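Local coordinates for protein glucoamylase (Thermoanaerobacterium thermosaccharolyticum, PDB 1LF6) that hydrolyses alpha-1,4-linked glucose units one after another from the non-reducing ends of starch-like chains, releasing beta-D-glucose, at residues A316-G328 with L644-H656. Residues are numbered along the deposited sequence; the frame is centred on the assembly and turned at random.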
loop_
_atom_site.group_PDB
_atom_site.type_symbol
_atom_site.label_atom_id
_atom_site.label_comp_id
_atom_site.label_asym_id
_atom_site.label_seq_id
_atom_site.Cartn_x
_atom_site.Cartn_y
_atom_site.Cartn_z
ATOM N N ALA A 316 -9.311 10.122 1.020
ATOM C CA ALA A 316 -8.500 9.367 1.970
ATOM C C ALA A 316 -7.698 8.270 1.267
ATOM O O ALA A 316 -8.185 7.161 1.084
ATOM C CB ALA A 316 -9.390 8.753 3.032
ATOM N N TYR A 317 -6.471 8.583 0.867
ATOM C CA TYR A 317 -5.620 7.603 0.200
ATOM C C TYR A 317 -4.672 6.992 1.224
ATOM O O TYR A 317 -3.983 7.714 1.947
ATOM C CB TYR A 317 -4.833 8.272 -0.929
ATOM C CG TYR A 317 -5.690 8.573 -2.134
ATOM C CD1 TYR A 317 -5.929 7.596 -3.098
ATOM C CD2 TYR A 317 -6.325 9.808 -2.275
ATOM C CE1 TYR A 317 -6.783 7.835 -4.172
ATOM C CE2 TYR A 317 -7.187 10.059 -3.347
ATOM C CZ TYR A 317 -7.411 9.068 -4.286
ATOM O OH TYR A 317 -8.284 9.297 -5.330
ATOM N N ILE A 318 -4.642 5.666 1.290
ATOM C CA ILE A 318 -3.780 4.984 2.248
ATOM C C ILE A 318 -2.360 4.765 1.736
ATOM O O ILE A 318 -2.076 4.937 0.551
ATOM C CB ILE A 318 -4.384 3.633 2.684
ATOM C CG1 ILE A 318 -4.556 2.711 1.477
ATOM C CG2 ILE A 318 -5.727 3.865 3.374
ATOM C CD1 ILE A 318 -4.956 1.294 1.856
ATOM N N ALA A 319 -1.473 4.382 2.648
ATOM C CA ALA A 319 -0.067 4.166 2.325
ATOM C C ALA A 319 0.201 2.873 1.558
ATOM O O ALA A 319 1.060 2.837 0.678
ATOM C CB ALA A 319 0.762 4.200 3.606
ATOM N N SER A 320 -0.522 1.814 1.902
ATOM C CA SER A 320 -0.359 0.527 1.238
ATOM C C SER A 320 -1.482 -0.428 1.615
ATOM O O SER A 320 -1.861 -0.525 2.783
ATOM C CB SER A 320 0.982 -0.101 1.615
ATOM O OG SER A 320 1.132 -1.361 0.980
ATOM N N LEU A 321 -2.014 -1.138 0.626
ATOM C CA LEU A 321 -3.087 -2.079 0.898
ATOM C C LEU A 321 -2.497 -3.431 1.294
ATOM O O LEU A 321 -2.803 -4.453 0.693
ATOM C CB LEU A 321 -3.993 -2.229 -0.331
ATOM C CG LEU A 321 -5.370 -2.864 -0.088
ATOM C CD1 LEU A 321 -6.159 -2.044 0.932
ATOM C CD2 LEU A 321 -6.130 -2.938 -1.402
ATOM N N SER A 322 -1.633 -3.423 2.302
ATOM C CA SER A 322 -1.019 -4.646 2.787
ATOM C C SER A 322 -0.707 -4.524 4.268
ATOM O O SER A 322 -0.850 -3.454 4.855
ATOM C CB SER A 322 0.271 -4.955 2.015
ATOM O OG SER A 322 1.283 -3.991 2.265
ATOM N N ILE A 323 -0.286 -5.633 4.864
ATOM C CA ILE A 323 0.070 -5.680 6.273
ATOM C C ILE A 323 1.487 -6.242 6.340
ATOM O O ILE A 323 1.676 -7.446 6.508
ATOM C CB ILE A 323 -0.892 -6.596 7.043
ATOM C CG1 ILE A 323 -2.321 -6.072 6.885
ATOM C CG2 ILE A 323 -0.486 -6.672 8.509
ATOM C CD1 ILE A 323 -3.378 -6.995 7.422
ATOM N N PRO A 324 2.500 -5.370 6.210
ATOM C CA PRO A 324 3.910 -5.773 6.246
ATOM C C PRO A 324 4.259 -6.859 7.255
ATOM O O PRO A 324 3.840 -6.815 8.412
ATOM C CB PRO A 324 4.650 -4.457 6.506
ATOM C CG PRO A 324 3.611 -3.579 7.132
ATOM C CD PRO A 324 2.385 -3.911 6.329
ATOM N N TRP A 325 5.027 -7.839 6.788
ATOM C CA TRP A 325 5.453 -8.951 7.624
ATOM C C TRP A 325 4.251 -9.553 8.344
ATOM O O TRP A 325 4.361 -10.022 9.481
ATOM C CB TRP A 325 6.503 -8.460 8.625
ATOM C CG TRP A 325 7.675 -7.814 7.943
ATOM C CD1 TRP A 325 8.618 -8.434 7.172
ATOM C CD2 TRP A 325 7.996 -6.414 7.918
ATOM N NE1 TRP A 325 9.501 -7.511 6.668
ATOM C CE2 TRP A 325 9.146 -6.263 7.109
ATOM C CE3 TRP A 325 7.423 -5.274 8.500
ATOM C CZ2 TRP A 325 9.735 -5.016 6.865
ATOM C CZ3 TRP A 325 8.010 -4.030 8.257
ATOM C CH2 TRP A 325 9.155 -3.915 7.446
ATOM N N GLY A 326 3.107 -9.537 7.661
ATOM C CA GLY A 326 1.880 -10.075 8.221
ATOM C C GLY A 326 2.028 -11.499 8.711
ATOM O O GLY A 326 1.368 -11.905 9.670
ATOM N N ASP A 327 2.895 -12.261 8.049
ATOM C CA ASP A 327 3.142 -13.650 8.420
ATOM C C ASP A 327 3.545 -13.731 9.890
ATOM O O ASP A 327 3.212 -14.693 10.586
ATOM C CB ASP A 327 4.260 -14.232 7.549
ATOM C CG ASP A 327 4.576 -15.675 7.892
ATOM O OD1 ASP A 327 5.648 -16.162 7.474
ATOM O OD2 ASP A 327 3.753 -16.325 8.573
ATOM N N GLY A 328 4.265 -12.713 10.355
ATOM C CA GLY A 328 4.704 -12.681 11.738
ATOM C C GLY A 328 3.848 -11.795 12.626
ATOM O O GLY A 328 4.117 -11.666 13.821
ATOM N N LEU A 644 15.362 -8.226 -5.211
ATOM C CA LEU A 644 14.003 -8.756 -5.121
ATOM C C LEU A 644 13.320 -8.183 -3.878
ATOM O O LEU A 644 13.994 -7.781 -2.924
ATOM C CB LEU A 644 14.027 -10.294 -5.059
ATOM C CG LEU A 644 14.469 -11.001 -6.352
ATOM C CD1 LEU A 644 14.610 -12.497 -6.107
ATOM C CD2 LEU A 644 13.452 -10.725 -7.466
ATOM N N PRO A 645 11.974 -8.138 -3.872
ATOM C CA PRO A 645 11.209 -7.600 -2.737
ATOM C C PRO A 645 11.429 -8.341 -1.421
ATOM O O PRO A 645 11.623 -9.559 -1.406
ATOM C CB PRO A 645 9.749 -7.725 -3.195
ATOM C CG PRO A 645 9.836 -7.825 -4.702
ATOM C CD PRO A 645 11.069 -8.664 -4.908
ATOM N N THR A 646 11.413 -7.601 -0.316
ATOM C CA THR A 646 11.536 -8.223 0.999
ATOM C C THR A 646 10.075 -8.426 1.381
ATOM O O THR A 646 9.207 -8.335 0.513
ATOM C CB THR A 646 12.220 -7.288 2.024
ATOM O OG1 THR A 646 11.396 -6.138 2.260
ATOM C CG2 THR A 646 13.585 -6.843 1.506
ATOM N N ASP A 647 9.780 -8.702 2.646
ATOM C CA ASP A 647 8.383 -8.874 3.013
ATOM C C ASP A 647 7.790 -7.552 3.500
ATOM O O ASP A 647 6.802 -7.526 4.233
ATOM C CB ASP A 647 8.211 -9.940 4.094
ATOM C CG ASP A 647 6.839 -10.593 4.032
ATOM O OD1 ASP A 647 6.635 -11.444 3.133
ATOM O OD2 ASP A 647 5.954 -10.238 4.850
ATOM N N SER A 648 8.412 -6.459 3.080
ATOM C CA SER A 648 7.963 -5.130 3.453
ATOM C C SER A 648 6.641 -4.835 2.753
ATOM O O SER A 648 6.181 -5.614 1.911
ATOM C CB SER A 648 9.011 -4.097 3.042
ATOM O OG SER A 648 9.269 -4.191 1.651
ATOM N N ALA A 649 6.034 -3.711 3.107
ATOM C CA ALA A 649 4.770 -3.318 2.512
ATOM C C ALA A 649 4.855 -3.260 0.984
ATOM O O ALA A 649 5.890 -2.912 0.411
ATOM C CB ALA A 649 4.343 -1.951 3.061
ATOM N N SER A 650 3.755 -3.631 0.340
ATOM C CA SER A 650 3.634 -3.583 -1.114
ATOM C C SER A 650 2.160 -3.803 -1.449
ATOM O O SER A 650 1.492 -4.643 -0.853
ATOM C CB SER A 650 4.479 -4.661 -1.783
ATOM O OG SER A 650 3.778 -5.887 -1.810
ATOM N N PRO A 651 1.624 -3.015 -2.386
ATOM C CA PRO A 651 2.337 -1.937 -3.086
ATOM C C PRO A 651 2.552 -0.709 -2.203
ATOM O O PRO A 651 1.663 -0.340 -1.433
ATOM C CB PRO A 651 1.416 -1.634 -4.276
ATOM C CG PRO A 651 0.048 -1.984 -3.753
ATOM C CD PRO A 651 0.310 -3.272 -2.996
ATOM N N LEU A 652 3.729 -0.086 -2.292
ATOM C CA LEU A 652 3.981 1.135 -1.522
ATOM C C LEU A 652 3.512 2.242 -2.455
ATOM O O LEU A 652 4.183 2.573 -3.435
ATOM C CB LEU A 652 5.473 1.316 -1.194
ATOM C CG LEU A 652 5.795 2.533 -0.315
ATOM C CD1 LEU A 652 5.163 2.353 1.061
ATOM C CD2 LEU A 652 7.292 2.710 -0.166
ATOM N N ASN A 653 2.344 2.796 -2.156
ATOM C CA ASN A 653 1.747 3.827 -2.993
ATOM C C ASN A 653 2.645 5.014 -3.306
ATOM O O ASN A 653 2.644 5.515 -4.429
ATOM C CB ASN A 653 0.423 4.284 -2.374
ATOM C CG ASN A 653 -0.619 3.171 -2.366
ATOM O OD1 ASN A 653 -0.559 2.248 -3.187
ATOM N ND2 ASN A 653 -1.580 3.256 -1.456
ATOM N N TRP A 654 3.418 5.455 -2.323
ATOM C CA TRP A 654 4.335 6.567 -2.516
ATOM C C TRP A 654 5.387 6.213 -3.581
ATOM O O TRP A 654 5.765 7.062 -4.405
ATOM C CB TRP A 654 4.990 6.902 -1.171
ATOM C CG TRP A 654 5.948 8.051 -1.168
ATOM C CD1 TRP A 654 6.264 8.878 -2.211
ATOM C CD2 TRP A 654 6.753 8.471 -0.064
ATOM N NE1 TRP A 654 7.225 9.786 -1.822
ATOM C CE2 TRP A 654 7.542 9.557 -0.509
ATOM C CE3 TRP A 654 6.887 8.034 1.262
ATOM C CZ2 TRP A 654 8.452 10.209 0.328
ATOM C CZ3 TRP A 654 7.791 8.679 2.090
ATOM C CH2 TRP A 654 8.562 9.756 1.620
ATOM N N ALA A 655 5.846 4.964 -3.581
ATOM C CA ALA A 655 6.843 4.533 -4.556
ATOM C C ALA A 655 6.258 4.504 -5.974
ATOM O O ALA A 655 6.935 4.842 -6.944
ATOM C CB ALA A 655 7.379 3.159 -4.182
ATOM N N HIS A 656 5.006 4.086 -6.096
ATOM C CA HIS A 656 4.360 4.056 -7.402
ATOM C C HIS A 656 4.138 5.480 -7.889
ATOM O O HIS A 656 4.252 5.762 -9.082
ATOM C CB HIS A 656 3.040 3.288 -7.321
ATOM C CG HIS A 656 3.214 1.804 -7.422
ATOM N ND1 HIS A 656 3.491 1.171 -8.617
ATOM C CD2 HIS A 656 3.241 0.840 -6.473
ATOM C CE1 HIS A 656 3.687 -0.117 -8.396
ATOM N NE2 HIS A 656 3.542 -0.345 -7.103
HETATM O O HOH W 1 2.698 5.166 0.412
HETATM O O HOH W 2 -2.027 -0.057 -2.285
#
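Asn-653, in the first turn of helix 653-668, grips two successive carbonyls of the loop 316-328. Its ND2 donates to Ile-318 O (2.7 Å), which lies in the amide plane although the N-H arrives above the carbonyl plane; its backbone N binds Ala-319 O almost head-on (3.1 Å). One water joins Ala-319 O to Trp-654 N, another Leu-321 N to Asn-653 OD1. Next along, hydroxyls form a relay: Ser-650 N donates to Ser-322 OG (3.2 Å), this hydroxyl to Ser-320 OG, and Ser-320 OG, anti to its own N (chi1 179°), to the carbonyl O of Pro-651 (2.7 Å), whose peptide bond with Ser-650 is cis. Pro-324 CB rests 4.3 Å from Ala-649 CB. At the far end Trp-325 N donates to Asp-647 O (3.1 Å), which also lies over one indole face, offset toward the rim. Ring and Asp-647 side chain slide past each other in opposite directions, indole and carboxylate planes 40° apart, with Trp-325 CD1 3.5 Å from Asp-647 CB; Ser-648 CA makes an off-centre CH-pi contact with the six-membered ring. Glu-583 bridges the segments, OE1 accepting from Trp-325 NE1 and OE2 from Asp-647 N; Ser-34 bonds Asp-647 OD1. Trp-325 probably binds substrate, and Ala-319 lies about 8 Å, side chain to side chain, from the likely proton donor Glu-438: a loop and the lead-in to helix 653-668 meet beside the probable active site of a GH15 (alpha/alpha) barrel.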